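Local coordinates for uncharacterized peroxidase-related protein (Silicibacter sp., PDB 2PFX) that is of unknown function but, as a peroxidase-related member of the all-helical carboxymuconolactone decarboxylase (AhpD-like) family, probably acts as an oxidoreductase, at residues Asp21-Tyr26 / Ala43-Val48; Ala56-Leu61 / Glu72-Ala77; Ser66-Leu71 / His151-Arg156; Ala95-Leu100 / Glu108-Asn113; Leu127-Lys132 / Ala138-Ala143. One frame throughout, in Å; residues are numbered along the deposited sequence. Where two conformers were deposited one is given.

Contact 1: residues Asp21-Tyr26 / Ala43-Val48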
# COMPACT_ATOMS: atom_id res chain seq x y z
N ASP A 21 10.85 -28.11 37.59
CA ASP A 21 11.89 -27.50 38.40
C ASP A 21 12.85 -26.67 37.55
O ASP A 21 13.19 -25.56 37.98
CB ASP A 21 12.66 -28.60 39.11
CG ASP A 21 12.02 -29.12 40.36
OD1 ASP A 21 10.91 -28.70 40.73
OD2 ASP A 21 12.67 -29.98 41.00
N GLU A 22 13.29 -27.19 36.41
CA GLU A 22 14.24 -26.42 35.60
C GLU A 22 13.69 -25.11 35.08
O GLU A 22 14.42 -24.12 34.88
CB GLU A 22 14.72 -27.29 34.43
CG GLU A 22 15.74 -28.33 34.87
CD GLU A 22 16.90 -27.82 35.69
OE1 GLU A 22 17.78 -27.11 35.16
OE2 GLU A 22 16.93 -28.11 36.91
N THR A 23 12.39 -25.04 34.82
CA THR A 23 11.80 -23.79 34.34
C THR A 23 11.60 -22.79 35.47
O THR A 23 11.80 -21.59 35.34
CB THR A 23 10.46 -24.08 33.63
OG1 THR A 23 10.67 -25.05 32.59
CG2 THR A 23 9.96 -22.77 33.04
N GLN A 24 11.18 -23.31 36.62
CA GLN A 24 11.11 -22.55 37.85
C GLN A 24 12.44 -21.87 38.20
O GLN A 24 12.47 -20.70 38.54
CB GLN A 24 10.70 -23.46 39.02
CG GLN A 24 10.64 -22.71 40.35
CD GLN A 24 9.74 -21.48 40.20
OE1 GLN A 24 8.57 -21.67 39.87
NE2 GLN A 24 10.31 -20.30 40.41
N LYS A 25 13.49 -22.68 38.15
CA LYS A 25 14.86 -22.23 38.39
C LYS A 25 15.26 -21.12 37.42
O LYS A 25 15.85 -20.10 37.78
CB LYS A 25 15.83 -23.39 38.25
CG LYS A 25 16.11 -24.17 39.52
CD LYS A 25 16.88 -25.45 39.24
CE LYS A 25 18.29 -25.10 38.79
NZ LYS A 25 19.11 -26.33 38.62
N TYR A 26 14.93 -21.33 36.16
CA TYR A 26 15.30 -20.38 35.10
C TYR A 26 14.62 -19.06 35.38
O TYR A 26 15.14 -17.95 35.28
CB TYR A 26 14.91 -20.94 33.73
CG TYR A 26 15.17 -19.97 32.59
CD1 TYR A 26 16.47 -19.60 32.25
CD2 TYR A 26 14.12 -19.44 31.85
CE1 TYR A 26 16.72 -18.72 31.21
CE2 TYR A 26 14.35 -18.57 30.82
CZ TYR A 26 15.65 -18.21 30.50
OH TYR A 26 15.86 -17.33 29.46
N ALA A 43 5.07 -17.12 27.97
CA ALA A 43 4.26 -17.57 26.85
C ALA A 43 4.78 -18.89 26.30
O ALA A 43 3.99 -19.77 25.96
CB ALA A 43 4.19 -16.49 25.76
N TYR A 44 6.11 -19.01 26.21
CA TYR A 44 6.71 -20.22 25.68
C TYR A 44 6.87 -21.31 26.72
O TYR A 44 7.12 -22.47 26.36
CB TYR A 44 8.10 -19.92 25.08
CG TYR A 44 7.99 -19.30 23.70
CD1 TYR A 44 7.88 -17.93 23.57
CD2 TYR A 44 7.97 -20.09 22.56
CE1 TYR A 44 7.77 -17.37 22.31
CE2 TYR A 44 7.87 -19.53 21.30
CZ TYR A 44 7.77 -18.17 21.19
OH TYR A 44 7.66 -17.60 19.95
N ALA A 45 6.73 -20.91 27.98
CA ALA A 45 7.00 -21.82 29.10
C ALA A 45 6.03 -22.97 29.27
O ALA A 45 6.26 -23.84 30.12
CB ALA A 45 7.09 -20.99 30.38
N PHE A 46 4.96 -23.07 28.50
CA PHE A 46 4.13 -24.27 28.59
C PHE A 46 4.85 -25.51 28.07
O PHE A 46 4.45 -26.65 28.33
CB PHE A 46 2.81 -24.08 27.82
CG PHE A 46 2.94 -24.06 26.31
CD1 PHE A 46 3.26 -22.86 25.69
CD2 PHE A 46 2.75 -25.19 25.54
CE1 PHE A 46 3.38 -22.80 24.32
CE2 PHE A 46 2.89 -25.14 24.16
CZ PHE A 46 3.22 -23.94 23.56
N ASN A 47 5.93 -25.29 27.31
CA ASN A 47 6.69 -26.41 26.75
C ASN A 47 8.18 -26.08 26.78
O ASN A 47 8.64 -25.16 26.10
CB ASN A 47 6.21 -26.65 25.33
CG ASN A 47 6.91 -27.78 24.62
OD1 ASN A 47 8.14 -27.83 24.60
ND2 ASN A 47 6.11 -28.66 24.02
N VAL A 48 8.97 -26.80 27.58
CA VAL A 48 10.33 -26.30 27.79
C VAL A 48 11.18 -26.39 26.53
O VAL A 48 12.14 -25.66 26.33
CB VAL A 48 10.95 -27.02 29.01
CG1 VAL A 48 11.05 -28.52 28.83
CG2 VAL A 48 12.28 -26.34 29.28
O HOH W 1 8.53 -25.59 31.01
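Thr23 holds OG1 beside its own backbone N (chi1 -55°), and Val48, with chi1 at 61°, has CG2 anti to the backbone N; these torsions bring hydroxyl and methyl alongside each other, OG1 to CG2 being 3.9 Å. The two side chains run past one another in opposite directions. Thr23 turns its methyl to that of Ala45, CG2 lying 4.3 Å from CB. The polar link is indirect: one water sits 2.7 Å from Thr23 OG1 and donates to Ala45 O at 3.0 Å. Threonine suits this place because a single branch point offers a hydroxyl for the water and a methyl for the alanine. Leu51 of helix 48-63 also packs on Thr23. Helix 21-34 thus leans on the connection between helices 39-44 and 48-63, where Asn47 OD1 accepts from Lys50 N: a type I turn, Tyr44 to Asn47, joining two successive helices, the second N-capped by Asn47.

Contact 2: residues Ala56-Leu61 / Glu72-Ala77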
# COMPACT_ATOMS: atom_id res chain seq x y z
N ALA A 56 17.35 -19.83 22.99
CA ALA A 56 18.68 -20.05 22.41
C ALA A 56 18.92 -19.08 21.25
O ALA A 56 20.00 -18.53 21.05
CB ALA A 56 18.82 -21.48 21.93
N MSE A 57 17.87 -18.88 20.46
CA MSE A 57 17.98 -17.99 19.32
C MSE A 57 18.05 -16.54 19.79
O MSE A 57 18.92 -15.82 19.31
CB MSE A 57 16.80 -18.21 18.38
CG MSE A 57 16.89 -17.27 17.19
SE MSE A 57 15.66 -17.64 15.79
CE MSE A 57 16.52 -19.29 15.29
N TYR A 58 17.14 -16.13 20.68
CA TYR A 58 17.19 -14.76 21.18
C TYR A 58 18.60 -14.45 21.71
O TYR A 58 19.16 -13.39 21.43
CB TYR A 58 16.15 -14.51 22.28
CG TYR A 58 16.14 -13.10 22.84
CD1 TYR A 58 16.99 -12.57 23.80
CD2 TYR A 58 15.16 -12.22 22.36
CE1 TYR A 58 16.94 -11.28 24.27
CE2 TYR A 58 15.10 -10.92 22.82
CZ TYR A 58 15.97 -10.45 23.76
OH TYR A 58 15.91 -9.15 24.23
N ASN A 59 19.14 -15.31 22.55
CA ASN A 59 20.41 -14.98 23.21
C ASN A 59 21.52 -14.83 22.17
O ASN A 59 22.29 -13.86 22.22
CB ASN A 59 20.74 -16.03 24.28
CG ASN A 59 19.92 -15.83 25.54
OD1 ASN A 59 19.54 -14.71 25.87
ND2 ASN A 59 19.61 -16.92 26.23
N ASP A 60 21.57 -15.77 21.25
CA ASP A 60 22.65 -15.74 20.27
C ASP A 60 22.60 -14.42 19.50
O ASP A 60 23.58 -13.71 19.38
CB ASP A 60 22.56 -16.89 19.29
CG ASP A 60 23.63 -16.77 18.22
OD1 ASP A 60 24.78 -17.06 18.57
OD2 ASP A 60 23.32 -16.37 17.08
N LEU A 61 21.39 -14.10 19.03
CA LEU A 61 21.26 -12.91 18.21
C LEU A 61 21.45 -11.60 18.95
O LEU A 61 22.08 -10.70 18.41
CB LEU A 61 19.85 -12.95 17.61
CG LEU A 61 19.61 -13.83 16.40
CD1 LEU A 61 19.48 -15.32 16.62
CD2 LEU A 61 18.28 -13.33 15.84
N GLU A 72 22.94 -1.49 19.42
CA GLU A 72 22.62 -1.44 18.00
C GLU A 72 21.55 -2.46 17.63
O GLU A 72 20.65 -2.17 16.84
CB GLU A 72 23.92 -1.62 17.20
CG GLU A 72 24.61 -0.31 16.92
CD GLU A 72 26.05 -0.39 16.45
OE1 GLU A 72 26.66 -1.48 16.48
OE2 GLU A 72 26.59 0.66 16.03
N ARG A 73 21.67 -3.65 18.22
CA ARG A 73 20.70 -4.72 17.92
C ARG A 73 19.35 -4.38 18.52
O ARG A 73 18.33 -4.67 17.91
CB ARG A 73 21.29 -6.04 18.39
CG ARG A 73 22.49 -6.46 17.55
CD ARG A 73 23.11 -7.73 18.07
NE ARG A 73 24.21 -7.43 18.96
CZ ARG A 73 24.94 -8.30 19.65
NH1 ARG A 73 24.72 -9.60 19.58
NH2 ARG A 73 25.93 -7.85 20.42
N GLU A 74 19.37 -3.76 19.69
CA GLU A 74 18.11 -3.30 20.28
C GLU A 74 17.48 -2.19 19.44
O GLU A 74 16.25 -2.11 19.35
CB GLU A 74 18.31 -2.80 21.70
CG GLU A 74 18.48 -3.87 22.75
CD GLU A 74 17.29 -4.80 22.91
OE1 GLU A 74 16.24 -4.56 22.28
OE2 GLU A 74 17.44 -5.78 23.68
N MSE A 75 18.30 -1.34 18.83
CA MSE A 75 17.79 -0.29 17.97
C MSE A 75 17.08 -0.88 16.75
O MSE A 75 16.04 -0.42 16.30
CB MSE A 75 18.95 0.64 17.57
CG MSE A 75 19.44 1.48 18.74
SE MSE A 75 21.09 2.39 18.24
CE MSE A 75 20.09 3.80 17.43
N ILE A 76 17.65 -1.94 16.21
CA ILE A 76 17.07 -2.61 15.07
C ILE A 76 15.71 -3.15 15.49
O ILE A 76 14.70 -3.00 14.81
CB ILE A 76 17.95 -3.75 14.55
CG1 ILE A 76 19.19 -3.28 13.78
CG2 ILE A 76 17.18 -4.70 13.66
CD1 ILE A 76 20.22 -4.39 13.55
N ALA A 77 15.73 -3.76 16.68
CA ALA A 77 14.49 -4.37 17.16
C ALA A 77 13.33 -3.40 17.21
O ALA A 77 12.20 -3.69 16.82
CB ALA A 77 14.75 -4.95 18.55
O HOH W 2 15.73 -6.76 25.75
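Arg73 reaches across from helix 70-84 and gives NH1 to Leu61 O at 3.1 Å, nearly straight at 161°. The oxygen lies close to the guanidinium plane, at its edge, whereas the nitrogen stands 49° out of the plane of the carbonyl. Arg73 CD is 3.2 Å from the same oxygen, so the chain, bent at its third torsion, curls against the peptide it serves. Leu61 is near the C-terminal end of helix 48-63, where a long cationic donor can meet carbonyls that the helix itself uses less; NH1 also bonds Gly64 O, and NE is fixed by Ser69 O. Cutting Arg73 back to alanine is likely to deprive Leu61 O and Gly64 O of their shared donor, loosening the helix end from helix 70-84. Segments 56-61 and 72-77 of this all-helical AhpD-like fold run at 122° to each other, their axes no nearer than 12.3 Å, so long side chains and a water span the gap. That water stands 2.8 Å from Tyr58 OH and donates to Glu74 OE2 at 2.9 Å. Further out, His93 ND1 bonds Glu74 OE1 and its side chain touches Tyr58, a glutamate-histidine pairing that recalls the proton relay of AhpD.

Contact 3: residues Ser66-Leu71 / His151-Arg156. With ACT (acetate ion), chain C.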
# COMPACT_ATOMS: atom_id res chain seq x y z
N SER A 66 29.07 -10.39 18.18
CA SER A 66 28.77 -9.64 17.00
C SER A 66 29.53 -8.33 17.04
O SER A 66 29.82 -7.83 18.13
CB SER A 66 27.29 -9.30 16.99
OG SER A 66 26.76 -9.04 15.70
N GLN A 67 29.85 -7.76 15.89
CA GLN A 67 30.48 -6.43 15.97
C GLN A 67 29.44 -5.32 15.96
O GLN A 67 29.68 -4.12 16.06
CB GLN A 67 31.58 -6.27 14.92
CG GLN A 67 32.84 -7.07 15.25
CD GLN A 67 33.90 -6.36 16.08
OE1 GLN A 67 34.00 -5.14 16.05
NE2 GLN A 67 34.68 -7.14 16.82
N LEU A 68 28.18 -5.71 15.95
CA LEU A 68 27.03 -4.88 16.25
C LEU A 68 26.95 -4.77 17.77
O LEU A 68 26.95 -5.79 18.45
CB LEU A 68 25.73 -5.47 15.75
CG LEU A 68 25.56 -5.77 14.27
CD1 LEU A 68 24.13 -6.20 13.98
CD2 LEU A 68 25.93 -4.57 13.43
N SER A 69 26.87 -3.58 18.34
CA SER A 69 26.72 -3.54 19.80
C SER A 69 25.40 -4.14 20.26
O SER A 69 24.48 -4.35 19.46
CB SER A 69 26.83 -2.10 20.28
OG SER A 69 25.79 -1.28 19.78
N LYS A 70 25.31 -4.39 21.58
CA LYS A 70 24.00 -4.78 22.10
C LYS A 70 22.94 -3.73 21.78
O LYS A 70 21.85 -4.08 21.35
CB LYS A 70 24.09 -5.02 23.62
CG LYS A 70 24.80 -6.34 23.89
CD LYS A 70 24.88 -6.69 25.35
CE LYS A 70 26.31 -6.99 25.80
NZ LYS A 70 26.90 -8.12 25.02
N LEU A 71 23.28 -2.46 22.00
CA LEU A 71 22.38 -1.33 21.76
C LEU A 71 21.95 -1.30 20.31
O LEU A 71 20.77 -1.16 20.00
CB LEU A 71 23.08 -0.02 22.15
CG LEU A 71 22.40 1.30 21.75
CD1 LEU A 71 20.97 1.37 22.27
CD2 LEU A 71 23.25 2.46 22.24
N HIS A 151 29.68 1.95 4.84
CA HIS A 151 29.73 2.57 6.15
C HIS A 151 30.31 1.66 7.23
O HIS A 151 30.08 1.92 8.41
CB HIS A 151 28.34 3.04 6.58
CG HIS A 151 27.85 4.12 5.67
ND1 HIS A 151 28.24 5.44 5.85
CD2 HIS A 151 27.04 4.09 4.61
CE1 HIS A 151 27.66 6.16 4.91
NE2 HIS A 151 26.91 5.37 4.14
N GLY A 152 31.09 0.66 6.82
CA GLY A 152 31.97 -0.05 7.69
C GLY A 152 31.49 -1.42 8.12
O GLY A 152 32.23 -2.07 8.87
N PHE A 153 30.32 -1.86 7.66
CA PHE A 153 29.88 -3.22 7.97
C PHE A 153 30.51 -4.24 7.02
O PHE A 153 30.50 -4.06 5.80
CB PHE A 153 28.36 -3.34 7.87
CG PHE A 153 27.64 -2.45 8.88
CD1 PHE A 153 27.68 -2.78 10.23
CD2 PHE A 153 26.96 -1.33 8.48
CE1 PHE A 153 27.01 -1.99 11.16
CE2 PHE A 153 26.27 -0.56 9.39
CZ PHE A 153 26.29 -0.89 10.73
N ASN A 154 31.03 -5.32 7.58
CA ASN A 154 31.49 -6.41 6.74
C ASN A 154 30.35 -7.42 6.52
O ASN A 154 29.21 -7.22 6.94
CB ASN A 154 32.72 -7.04 7.35
CG ASN A 154 32.51 -7.81 8.62
OD1 ASN A 154 31.38 -8.04 9.04
ND2 ASN A 154 33.61 -8.20 9.26
N ASP A 155 30.64 -8.52 5.85
CA ASP A 155 29.55 -9.40 5.42
C ASP A 155 28.98 -10.16 6.62
O ASP A 155 27.79 -10.47 6.62
CB ASP A 155 30.00 -10.37 4.35
CG ASP A 155 29.97 -9.78 2.96
OD1 ASP A 155 29.73 -8.56 2.82
OD2 ASP A 155 30.20 -10.54 2.00
N ARG A 156 29.83 -10.42 7.60
CA ARG A 156 29.31 -11.06 8.81
C ARG A 156 28.35 -10.10 9.49
O ARG A 156 27.32 -10.49 10.03
CB ARG A 156 30.48 -11.45 9.71
CG ARG A 156 30.11 -11.89 11.10
CD ARG A 156 29.16 -13.08 11.26
NE ARG A 156 28.51 -12.80 12.57
CZ ARG A 156 29.00 -13.09 13.76
NH1 ARG A 156 30.14 -13.74 13.93
NH2 ARG A 156 28.33 -12.76 14.86
C ACT C . 31.33 5.28 7.98
O ACT C . 30.25 5.85 7.98
OXT ACT C . 31.89 4.97 6.95
CH3 ACT C . 31.98 4.95 9.28
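Across this contact Arg156 NH2 meets a carbon, Ser66 CA, at 3.8 Å, and its approach to Ser66 OG is no closer than 4.1 Å. The explanation lies in its other neighbours, for the charge is answered by two carboxylates, Glu65 OE1 at NH1 and Asp160 OD2 at NH2. A chain bent at the second torsion (chi2 59°) carries the group round to them, and arginine suits the place because its several N-H groups can serve both acids while NH2 still packs on Ser66.

The apolar half is a single methyl against a ring. Leu68 CD2 comes to 3.6 Å from Phe153 CE1, obliquely, and the two side chains cross at about a right angle, which lets a branched tip meet the outer part of the ring. At the far end of the 151-156 segment His151 ND1 donates to an acetate oxygen, O, at 3.0 Å and in the ring plane; the acetate probably comes from the crystallisation liquor. Between His151 and Phe153, Gly152, at positive phi, closes helix 142-150 in a Schellman motif. Phe153 then rests on Arg122 and Met126 of helix 121-136, while Leu68 also touches Asp160 and Ile161 of helix 155-178, placing the contact where the lead-in to helix 70-84 meets both helices.

Contact 4: residues Ala95-Leu100 / Glu108-Asn113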
# COMPACT_ATOMS: atom_id res chain seq x y z
N ALA A 95 12.37 0.07 26.08
CA ALA A 95 12.97 0.12 27.40
C ALA A 95 14.45 -0.20 27.31
O ALA A 95 15.30 0.49 27.88
CB ALA A 95 12.28 -0.86 28.37
N ALA A 96 14.74 -1.26 26.56
CA ALA A 96 16.12 -1.71 26.36
C ALA A 96 16.97 -0.62 25.72
O ALA A 96 18.10 -0.39 26.16
CB ALA A 96 16.16 -2.98 25.54
N VAL A 97 16.46 0.04 24.69
CA VAL A 97 17.19 1.16 24.10
C VAL A 97 17.34 2.30 25.11
O VAL A 97 18.42 2.92 25.22
CB VAL A 97 16.49 1.63 22.81
CG1 VAL A 97 17.06 2.93 22.28
CG2 VAL A 97 16.66 0.53 21.76
N ARG A 98 16.30 2.62 25.89
CA ARG A 98 16.45 3.71 26.86
C ARG A 98 17.54 3.34 27.87
O ARG A 98 18.35 4.18 28.26
CB ARG A 98 15.14 4.03 27.57
CG ARG A 98 13.96 4.44 26.70
CD ARG A 98 12.89 5.05 27.56
NE ARG A 98 12.27 4.13 28.50
CZ ARG A 98 11.32 3.27 28.18
NH1 ARG A 98 10.87 3.17 26.93
NH2 ARG A 98 10.79 2.46 29.09
N GLN A 99 17.54 2.08 28.31
CA GLN A 99 18.52 1.57 29.26
C GLN A 99 19.94 1.63 28.71
O GLN A 99 20.85 2.20 29.30
CB GLN A 99 18.19 0.12 29.63
CG GLN A 99 19.17 -0.47 30.64
CD GLN A 99 18.94 -1.95 30.85
OE1 GLN A 99 18.20 -2.60 30.12
NE2 GLN A 99 19.60 -2.50 31.87
N LEU A 100 20.18 0.99 27.58
CA LEU A 100 21.52 0.79 27.07
C LEU A 100 22.15 2.07 26.55
O LEU A 100 23.38 2.15 26.48
CB LEU A 100 21.51 -0.27 25.96
CG LEU A 100 21.18 -1.69 26.38
CD1 LEU A 100 21.14 -2.61 25.17
CD2 LEU A 100 22.20 -2.20 27.40
N GLU A 108 12.39 6.97 22.35
CA GLU A 108 11.10 7.45 21.86
C GLU A 108 11.14 7.69 20.38
O GLU A 108 10.21 7.39 19.62
CB GLU A 108 10.71 8.72 22.63
CG GLU A 108 10.54 8.45 24.12
CD GLU A 108 9.32 7.58 24.36
OE1 GLU A 108 8.22 8.14 24.17
OE2 GLU A 108 9.44 6.39 24.72
N MSE A 109 12.26 8.26 19.95
CA MSE A 109 12.47 8.51 18.54
C MSE A 109 12.38 7.23 17.73
O MSE A 109 11.76 7.22 16.68
CB MSE A 109 13.82 9.19 18.29
CG MSE A 109 13.87 10.64 18.73
SE MSE A 109 15.71 11.26 18.72
CE MSE A 109 15.22 13.09 18.42
N LEU A 110 12.98 6.14 18.18
CA LEU A 110 12.99 4.91 17.40
C LEU A 110 11.61 4.27 17.42
O LEU A 110 11.19 3.65 16.45
CB LEU A 110 14.05 3.94 17.92
CG LEU A 110 15.50 4.43 17.91
CD1 LEU A 110 16.50 3.31 18.20
CD2 LEU A 110 15.90 5.06 16.58
N VAL A 111 10.92 4.47 18.55
CA VAL A 111 9.58 3.89 18.66
C VAL A 111 8.63 4.58 17.69
O VAL A 111 7.77 3.96 17.05
CB VAL A 111 9.09 4.00 20.11
CG1 VAL A 111 7.57 3.88 20.20
CG2 VAL A 111 9.76 2.94 20.96
N MSE A 112 8.78 5.90 17.56
CA MSE A 112 7.87 6.75 16.82
C MSE A 112 8.24 7.02 15.37
O MSE A 112 7.44 6.84 14.45
CB MSE A 112 7.77 8.10 17.54
CG MSE A 112 7.19 7.94 18.96
SE MSE A 112 7.38 9.56 19.95
CE MSE A 112 6.31 9.05 21.46
N ASN A 113 9.43 7.48 15.10
CA ASN A 113 9.84 7.66 13.70
C ASN A 113 11.36 7.75 13.67
O ASN A 113 11.86 8.83 13.97
CB ASN A 113 9.24 8.90 13.08
CG ASN A 113 9.74 9.15 11.66
OD1 ASN A 113 10.40 8.31 11.06
ND2 ASN A 113 9.42 10.30 11.08
O HOH W 3 11.18 4.59 24.45
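Val97 and Leu110 meet at about a right angle, one methyl of each doing the touching: CG1 of Val97 lies 4.1 Å from CD1 of Leu110. With chi1 at 170°, Val97 holds CG1 anti to its nitrogen, on the side facing helix 104-112. Both are branched, buried residues, well fitted to a helix-helix seam, and Met75 and Val78 of helix 70-84 also pack on Leu110.

The charged pair is turned differently. Arg98 and Glu108 approach at a slant, with guanidinium and carboxylate planes 66° apart, and OE2 of Glu108 stays 4.2 Å from NH1 of Arg98, well out of the guanidinium plane. The N-H groups therefore do not point at the acid. A water bridges the two instead: it lies at the guanidinium edge, accepting from Arg98 NH1 at 2.9 Å, and donates to Glu108 OE2 at 2.5 Å. One face of the guanidinium lies against Ala95 CA, 3.5 Å off the plane and offset toward the rim of the group.

Both groups have their strongest partners in the C-terminal tail: Arg98 NH2 bonds Gln189 O, and Glu108 OE2 forms a salt bridge with Arg191 NH1. Glu108 thus draws two arginines round one buried carboxylate, one directly and one through water, an environment likely to keep it ionised and to tie the chain's end to both helices.

Contact 5: residues Leu127-Lys132 / Ala138-Ala143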
# COMPACT_ATOMS: atom_id res chain seq x y z
N LEU A 127 19.69 0.91 10.18
CA LEU A 127 18.24 0.96 10.36
C LEU A 127 17.44 1.07 9.06
O LEU A 127 16.35 0.52 8.96
CB LEU A 127 17.86 2.10 11.32
CG LEU A 127 18.46 1.98 12.72
CD1 LEU A 127 18.08 3.17 13.58
CD2 LEU A 127 18.04 0.68 13.41
N ASP A 128 17.94 1.78 8.06
CA ASP A 128 17.26 1.86 6.78
C ASP A 128 17.16 0.49 6.10
O ASP A 128 16.16 0.16 5.47
CB ASP A 128 18.04 2.81 5.87
CG ASP A 128 17.91 4.28 6.16
OD1 ASP A 128 17.02 4.69 6.94
OD2 ASP A 128 18.73 5.03 5.58
N PHE A 129 18.23 -0.30 6.21
CA PHE A 129 18.26 -1.66 5.68
C PHE A 129 17.24 -2.55 6.40
O PHE A 129 16.48 -3.31 5.79
CB PHE A 129 19.68 -2.20 5.81
CG PHE A 129 19.97 -3.50 5.07
CD1 PHE A 129 20.39 -3.49 3.74
CD2 PHE A 129 19.82 -4.73 5.68
CE1 PHE A 129 20.66 -4.68 3.09
CE2 PHE A 129 20.07 -5.92 5.03
CZ PHE A 129 20.46 -5.89 3.71
N ALA A 130 17.22 -2.47 7.72
CA ALA A 130 16.25 -3.23 8.51
C ALA A 130 14.84 -2.85 8.09
O ALA A 130 13.99 -3.74 7.94
CB ALA A 130 16.48 -3.00 9.99
N ALA A 131 14.60 -1.57 7.91
CA ALA A 131 13.31 -1.03 7.47
C ALA A 131 12.91 -1.57 6.12
O ALA A 131 11.78 -2.01 5.90
CB ALA A 131 13.30 0.50 7.43
N LYS A 132 13.86 -1.54 5.19
CA LYS A 132 13.58 -2.07 3.86
C LYS A 132 13.34 -3.58 3.87
O LYS A 132 12.52 -4.14 3.12
CB LYS A 132 14.72 -1.71 2.92
CG LYS A 132 14.39 -2.18 1.49
CD LYS A 132 15.47 -1.76 0.49
CE LYS A 132 15.02 -2.14 -0.92
NZ LYS A 132 15.79 -1.33 -1.90
N ALA A 138 11.98 -8.53 -0.64
CA ALA A 138 12.19 -9.06 -1.98
C ALA A 138 12.91 -8.06 -2.89
O ALA A 138 13.49 -8.43 -3.90
CB ALA A 138 10.87 -9.46 -2.63
N GLU A 139 12.88 -6.80 -2.49
CA GLU A 139 13.48 -5.74 -3.29
C GLU A 139 14.89 -5.40 -2.84
O GLU A 139 15.55 -4.51 -3.36
CB GLU A 139 12.57 -4.52 -3.19
CG GLU A 139 11.16 -4.81 -3.69
CD GLU A 139 10.26 -3.60 -3.77
OE1 GLU A 139 10.68 -2.49 -3.38
OE2 GLU A 139 9.12 -3.79 -4.23
N ILE A 140 15.43 -6.09 -1.86
CA ILE A 140 16.82 -5.80 -1.47
C ILE A 140 17.75 -6.33 -2.55
O ILE A 140 17.56 -7.44 -3.04
CB ILE A 140 17.18 -6.38 -0.11
CG1 ILE A 140 16.44 -5.59 1.00
CG2 ILE A 140 18.66 -6.40 0.19
CD1 ILE A 140 16.08 -6.63 2.03
N GLU A 141 18.71 -5.48 -2.91
CA GLU A 141 19.67 -5.75 -3.97
C GLU A 141 21.13 -5.63 -3.49
O GLU A 141 21.41 -5.12 -2.41
CB GLU A 141 19.59 -4.77 -5.14
CG GLU A 141 18.33 -4.69 -5.95
CD GLU A 141 18.28 -5.60 -7.15
OE1 GLU A 141 19.31 -5.92 -7.77
OE2 GLU A 141 17.12 -5.97 -7.43
N GLU A 142 22.02 -6.06 -4.38
CA GLU A 142 23.44 -5.97 -4.06
C GLU A 142 23.82 -4.55 -3.68
O GLU A 142 24.62 -4.32 -2.78
CB GLU A 142 24.22 -6.47 -5.27
CG GLU A 142 25.71 -6.48 -5.03
CD GLU A 142 26.19 -7.38 -3.93
OE1 GLU A 142 25.64 -8.47 -3.71
OE2 GLU A 142 27.17 -7.01 -3.25
N ALA A 143 23.27 -3.54 -4.34
CA ALA A 143 23.60 -2.16 -4.02
C ALA A 143 23.20 -1.78 -2.60
O ALA A 143 23.87 -0.95 -1.98
CB ALA A 143 22.92 -1.23 -5.02
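Apolar packing comes first. Phe129 and Ile140 cross at about a right angle, with Ile140 CG2 3.9 Å from Phe129 CE1 and nearly as close to CZ, so the methyl meets the outer end of the ring. The other branch serves Lys132: Ile140 CG1 lies 4.0 Å from Lys132 CD, the two chains sliding past each other in opposite directions. Ile140 was modelled in two conformers, and these contacts hold for one of them. A beta-branched residue is apt, since it sends one arm to the ring and the other to the lysine. Phe129 and Ile140 further pack on Ala177 of the second subunit.

A mixed contact follows, in which the end of the lysine chain comes up to a backbone carbonyl. The chain leaves with CG anti to the nitrogen (chi1 -176°) and stays extended, reaching far enough to bring Lys132 CE within 3.4 Å of Glu139 O.

Among the charges, Lys132 NZ pairs with Asp144 OD2, and Glu139 OE2 with Arg135 of the fifth subunit. Were Lys132 replaced by alanine, Asp144 would probably be left without this cation and the flank of Ile140 that the methylenes cover would be bared.

One hydrogen bond joins the same acid to the backbone: Asp144 OD2 accepts from Glu141 N, the N3-to-N-cap half of a capping box at the N-terminus of helix 142-150, with helix 121-136 packed against the short connection, 138-141, that leads into it.

Four of the contacts cluster around helix 70-84, and contact 1 stands apart, its centre about 21 Å from that of contact 2; a tetraethylene glycol lies about 4 Å from its Val48 side chain and, like the acetate of contact 3, probably comes from the crystallisation liquor. Contacts 2 and 3 share that helix, centres about 12 Å apart, Arg73 lying against Ser66 and Leu68. Contact 4 adjoins contact 2 through Glu74 on Ala96, on the side of the probable AhpD-like site, where Glu74 meets His93. Contact 5 joins contact 2 through Leu127 on Ile76, the contact centres about 18 Å apart. Contacts 4 and 5 are nested within the loop closed by contact 3.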